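Insulinase family protease (Yersinia pestis, PDB 3GO9) is a predicted M16 (insulinase) family protease that lacks the family's canonical HXXEH zinc-binding motif, so its peptidase activity remains unproven. Local coordinates at residues R49-S60 and Y111-N122. Numbering follows the deposited sequence.
Sequences RIELRLIVNTGS and YDFTLYSLSLPN
Arg49 grips Ser119 side-on: NE gives a hydrogen bond to OG of Ser119 at 2.9 Å, lying in the guanidinium plane, and NH2 another to the same residue's O. The chain bends at chi3 (77°), which lays one guanidinium face over the Leu120-Pro121 peptide link. From Ile50 to Val56 the strand pairs antiparallel with Leu120 to Thr114, eight backbone hydrogen bonds joining the alternate pairs. Ser119 OG donates a hydrogen bond to Glu51 OE2, 2.6 Å away, while accepting the one from Arg49 NE, and so bridges the two side chains. Leu52 CD1 packs on Leu120 CD1 at 3.8 Å, on the face opposite the polar cluster. Arg53 folds back at chi2 (-76°) and holds Glu51 OE1 end-on with both NH1 and NH2, a salt bridge that helps fix the carboxylate near a bound zinc ion. Ile55 CG1 meets Leu115 CD1 at 3.5 Å. Beyond the strand, a water links Asn57 OD1 to Asp112 O, and Thr58 O takes a hydrogen bond from Thr114 OG1 at 2.8 Å. Within the seven-stranded mixed sheet, strand 212-218 flanks 50-56 antiparallel on its other edge; helix 125-140 covers the Leu118-Leu120 face, and helix 388-401 the Arg53-Leu115 face.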
loop_
_atom_site.group_PDB
_atom_site.type_symbol
_atom_site.label_atom_id
_atom_site.label_comp_id
_atom_site.label_asym_id
_atom_site.label_seq_id
_atom_site.Cartn_x
_atom_site.Cartn_y
_atom_site.Cartn_z
ATOM N N ARG A 49 13.337 1.387 17.057
ATOM C CA ARG A 49 14.052 0.441 16.200
ATOM C C ARG A 49 14.397 1.081 14.846
ATOM O O ARG A 49 13.708 2.025 14.362
ATOM C CB ARG A 49 13.195 -0.824 16.005
ATOM C CG ARG A 49 13.016 -1.654 17.314
ATOM C CD ARG A 49 12.374 -2.956 17.028
ATOM N NE ARG A 49 13.234 -3.986 16.432
ATOM C CZ ARG A 49 14.054 -4.804 17.103
ATOM N NH1 ARG A 49 14.145 -4.709 18.429
ATOM N NH2 ARG A 49 14.745 -5.730 16.493
ATOM N N ILE A 50 15.487 0.595 14.269
ATOM C CA ILE A 50 15.994 1.127 12.988
ATOM C C ILE A 50 15.383 0.252 11.954
ATOM O O ILE A 50 15.619 -0.976 11.953
ATOM C CB ILE A 50 17.495 1.066 12.918
ATOM C CG1 ILE A 50 18.153 1.764 14.100
ATOM C CG2 ILE A 50 18.058 1.585 11.569
ATOM C CD1 ILE A 50 17.618 3.108 14.378
ATOM N N GLU A 51 14.659 0.860 10.994
ATOM C CA GLU A 51 13.976 0.109 9.941
ATOM C C GLU A 51 14.704 0.228 8.610
ATOM O O GLU A 51 15.011 1.319 8.182
ATOM C CB GLU A 51 12.534 0.590 9.775
ATOM C CG GLU A 51 11.679 0.468 11.039
ATOM C CD GLU A 51 11.417 -0.982 11.420
ATOM O OE1 GLU A 51 11.267 -1.818 10.498
ATOM O OE2 GLU A 51 11.319 -1.291 12.648
ATOM N N LEU A 52 14.973 -0.920 7.977
ATOM C CA LEU A 52 15.609 -0.971 6.680
ATOM C C LEU A 52 14.690 -1.692 5.696
ATOM O O LEU A 52 14.111 -2.760 5.998
ATOM C CB LEU A 52 16.964 -1.698 6.766
ATOM C CG LEU A 52 18.049 -1.073 7.642
ATOM C CD1 LEU A 52 17.936 -1.601 9.027
ATOM C CD2 LEU A 52 19.397 -1.498 7.092
ATOM N N ARG A 53 14.594 -1.173 4.476
ATOM C CA ARG A 53 13.805 -1.818 3.450
ATOM C C ARG A 53 14.631 -1.785 2.163
ATOM O O ARG A 53 15.152 -0.722 1.793
ATOM C CB ARG A 53 12.456 -1.101 3.232
ATOM C CG ARG A 53 11.636 -1.039 4.470
ATOM C CD ARG A 53 10.957 -2.343 4.833
ATOM N NE ARG A 53 10.073 -2.041 5.954
ATOM C CZ ARG A 53 10.460 -1.980 7.228
ATOM N NH1 ARG A 53 11.667 -2.318 7.605
ATOM N NH2 ARG A 53 9.640 -1.535 8.165
ATOM N N LEU A 54 14.742 -2.924 1.483
ATOM C CA LEU A 54 15.360 -2.943 0.177
ATOM C C LEU A 54 14.285 -3.356 -0.765
ATOM O O LEU A 54 13.775 -4.488 -0.676
ATOM C CB LEU A 54 16.562 -3.908 0.102
ATOM C CG LEU A 54 17.229 -4.033 -1.286
ATOM C CD1 LEU A 54 18.008 -2.718 -1.630
ATOM C CD2 LEU A 54 18.189 -5.226 -1.276
ATOM N N ILE A 55 13.924 -2.447 -1.667
ATOM C CA ILE A 55 13.009 -2.800 -2.769
ATOM C C ILE A 55 13.810 -3.095 -4.010
ATOM O O ILE A 55 14.701 -2.323 -4.426
ATOM C CB ILE A 55 11.954 -1.677 -3.094
ATOM C CG1 ILE A 55 11.022 -1.450 -1.945
ATOM C CG2 ILE A 55 11.098 -2.112 -4.366
ATOM C CD1 ILE A 55 10.082 -0.203 -2.163
ATOM N N VAL A 56 13.518 -4.248 -4.588
ATOM C CA VAL A 56 14.110 -4.665 -5.884
ATOM C C VAL A 56 12.915 -4.723 -6.841
ATOM O O VAL A 56 11.927 -5.407 -6.555
ATOM C CB VAL A 56 14.792 -6.058 -5.796
ATOM C CG1 VAL A 56 15.422 -6.442 -7.156
ATOM C CG2 VAL A 56 15.884 -6.111 -4.653
ATOM N N ASN A 57 13.002 -4.025 -7.972
ATOM C CA ASN A 57 11.900 -3.979 -8.931
ATOM C C ASN A 57 11.873 -5.234 -9.809
ATOM O O ASN A 57 12.016 -5.149 -11.053
ATOM C CB ASN A 57 12.020 -2.730 -9.796
ATOM C CG ASN A 57 11.891 -1.469 -9.025
ATOM O OD1 ASN A 57 11.089 -1.374 -8.054
ATOM N ND2 ASN A 57 12.622 -0.467 -9.468
ATOM N N THR A 58 11.755 -6.389 -9.162
ATOM C CA THR A 58 11.690 -7.694 -9.797
ATOM C C THR A 58 10.620 -8.486 -9.076
ATOM O O THR A 58 10.679 -8.662 -7.862
ATOM C CB THR A 58 13.026 -8.419 -9.591
ATOM O OG1 THR A 58 14.033 -7.644 -10.237
ATOM C CG2 THR A 58 13.052 -9.847 -10.152
ATOM N N GLY A 59 9.649 -8.943 -9.830
ATOM C CA GLY A 59 8.575 -9.813 -9.297
ATOM C C GLY A 59 8.216 -10.847 -10.326
ATOM O O GLY A 59 8.989 -11.104 -11.279
ATOM N N SER A 60 7.017 -11.391 -10.206
ATOM C CA SER A 60 6.574 -12.482 -11.073
ATOM C C SER A 60 6.349 -12.064 -12.494
ATOM O O SER A 60 6.387 -12.919 -13.392
ATOM C CB SER A 60 5.321 -13.097 -10.518
ATOM O OG SER A 60 4.308 -12.149 -10.290
ATOM N N TYR A 111 4.004 -8.888 -7.974
ATOM C CA TYR A 111 4.039 -8.883 -9.417
ATOM C C TYR A 111 5.211 -8.108 -9.966
ATOM O O TYR A 111 5.819 -8.492 -10.921
ATOM C CB TYR A 111 2.691 -8.270 -9.894
ATOM C CG TYR A 111 1.533 -9.111 -9.560
ATOM C CD1 TYR A 111 1.223 -10.247 -10.337
ATOM C CD2 TYR A 111 0.743 -8.879 -8.433
ATOM C CE1 TYR A 111 0.149 -11.082 -9.966
ATOM C CE2 TYR A 111 -0.319 -9.692 -8.104
ATOM C CZ TYR A 111 -0.624 -10.791 -8.880
ATOM O OH TYR A 111 -1.688 -11.622 -8.524
ATOM N N ASP A 112 5.504 -6.946 -9.354
ATOM C CA ASP A 112 6.506 -6.032 -9.882
ATOM C C ASP A 112 7.558 -5.583 -8.902
ATOM O O ASP A 112 8.376 -4.740 -9.244
ATOM C CB ASP A 112 5.879 -4.812 -10.596
ATOM C CG ASP A 112 5.127 -3.888 -9.710
ATOM O OD1 ASP A 112 5.096 -4.117 -8.492
ATOM O OD2 ASP A 112 4.511 -2.932 -10.281
ATOM N N PHE A 113 7.593 -6.219 -7.741
ATOM C CA PHE A 113 8.619 -5.945 -6.760
ATOM C C PHE A 113 8.860 -7.103 -5.823
ATOM O O PHE A 113 8.020 -7.985 -5.638
ATOM C CB PHE A 113 8.327 -4.654 -5.938
ATOM C CG PHE A 113 7.232 -4.796 -4.953
ATOM C CD1 PHE A 113 7.485 -5.213 -3.636
ATOM C CD2 PHE A 113 5.899 -4.510 -5.319
ATOM C CE1 PHE A 113 6.457 -5.324 -2.717
ATOM C CE2 PHE A 113 4.853 -4.689 -4.393
ATOM C CZ PHE A 113 5.126 -5.039 -3.119
ATOM N N THR A 114 10.043 -7.058 -5.210
ATOM C CA THR A 114 10.385 -7.819 -3.995
ATOM C C THR A 114 10.841 -6.831 -2.933
ATOM O O THR A 114 11.673 -5.949 -3.204
ATOM C CB THR A 114 11.531 -8.761 -4.326
ATOM O OG1 THR A 114 11.058 -9.680 -5.321
ATOM C CG2 THR A 114 12.001 -9.607 -3.144
ATOM N N LEU A 115 10.388 -7.010 -1.705
ATOM C CA LEU A 115 10.691 -6.092 -0.611
ATOM C C LEU A 115 11.323 -6.900 0.505
ATOM O O LEU A 115 10.650 -7.807 1.070
ATOM C CB LEU A 115 9.403 -5.444 -0.092
ATOM C CG LEU A 115 9.526 -4.606 1.198
ATOM C CD1 LEU A 115 10.351 -3.393 0.890
ATOM C CD2 LEU A 115 8.160 -4.172 1.752
ATOM N N TYR A 116 12.596 -6.574 0.838
ATOM C CA TYR A 116 13.305 -7.148 1.984
ATOM C C TYR A 116 13.183 -6.202 3.168
ATOM O O TYR A 116 13.353 -5.002 3.013
ATOM C CB TYR A 116 14.791 -7.351 1.667
ATOM C CG TYR A 116 15.029 -8.400 0.587
ATOM C CD1 TYR A 116 15.104 -9.701 0.898
ATOM C CD2 TYR A 116 15.101 -8.045 -0.770
ATOM C CE1 TYR A 116 15.381 -10.654 -0.063
ATOM C CE2 TYR A 116 15.278 -9.030 -1.761
ATOM C CZ TYR A 116 15.441 -10.316 -1.383
ATOM O OH TYR A 116 15.592 -11.375 -2.277
ATOM N N SER A 117 12.949 -6.750 4.372
ATOM C CA SER A 117 12.693 -5.915 5.534
ATOM C C SER A 117 13.474 -6.405 6.738
ATOM O O SER A 117 13.355 -7.579 7.122
ATOM C CB SER A 117 11.208 -5.874 5.906
ATOM O OG SER A 117 10.344 -5.411 4.849
ATOM N N LEU A 118 14.186 -5.486 7.374
ATOM C CA LEU A 118 14.849 -5.708 8.661
ATOM C C LEU A 118 14.488 -4.576 9.640
ATOM O O LEU A 118 14.331 -3.405 9.252
ATOM C CB LEU A 118 16.360 -5.805 8.505
ATOM C CG LEU A 118 16.862 -7.166 8.032
ATOM C CD1 LEU A 118 18.199 -7.133 7.316
ATOM C CD2 LEU A 118 17.007 -8.067 9.270
ATOM N N SER A 119 14.365 -4.908 10.919
ATOM C CA SER A 119 14.036 -3.970 11.978
ATOM C C SER A 119 15.017 -4.283 13.098
ATOM O O SER A 119 14.954 -5.401 13.648
ATOM C CB SER A 119 12.602 -4.241 12.496
ATOM O OG SER A 119 12.324 -3.485 13.689
ATOM N N LEU A 120 15.932 -3.364 13.378
ATOM C CA LEU A 120 17.035 -3.607 14.280
ATOM C C LEU A 120 16.811 -2.858 15.569
ATOM O O LEU A 120 16.244 -1.763 15.611
ATOM C CB LEU A 120 18.355 -3.109 13.686
ATOM C CG LEU A 120 18.679 -3.589 12.299
ATOM C CD1 LEU A 120 20.006 -3.000 11.836
ATOM C CD2 LEU A 120 18.697 -5.117 12.280
ATOM N N PRO A 121 17.340 -3.389 16.669
ATOM C CA PRO A 121 17.252 -2.569 17.842
ATOM C C PRO A 121 18.060 -1.305 17.731
ATOM O O PRO A 121 19.042 -1.234 17.021
ATOM C CB PRO A 121 17.842 -3.458 18.956
ATOM C CG PRO A 121 18.241 -4.709 18.293
ATOM C CD PRO A 121 18.241 -4.520 16.827
ATOM N N ASN A 122 17.666 -0.326 18.519
ATOM C CA ASN A 122 18.390 0.911 18.560
ATOM C C ASN A 122 19.769 0.721 19.188
ATOM O O ASN A 122 19.987 -0.225 19.946
ATOM C CB ASN A 122 17.593 1.970 19.331
ATOM C CG ASN A 122 17.746 3.358 18.726
ATOM O OD1 ASN A 122 18.784 3.718 18.129
ATOM N ND2 ASN A 122 16.692 4.120 18.812
HETATM O O HOH W 1 8.259 -2.066 -8.609
HETATM O O HOH W 2 8.864 -7.655 -12.304
#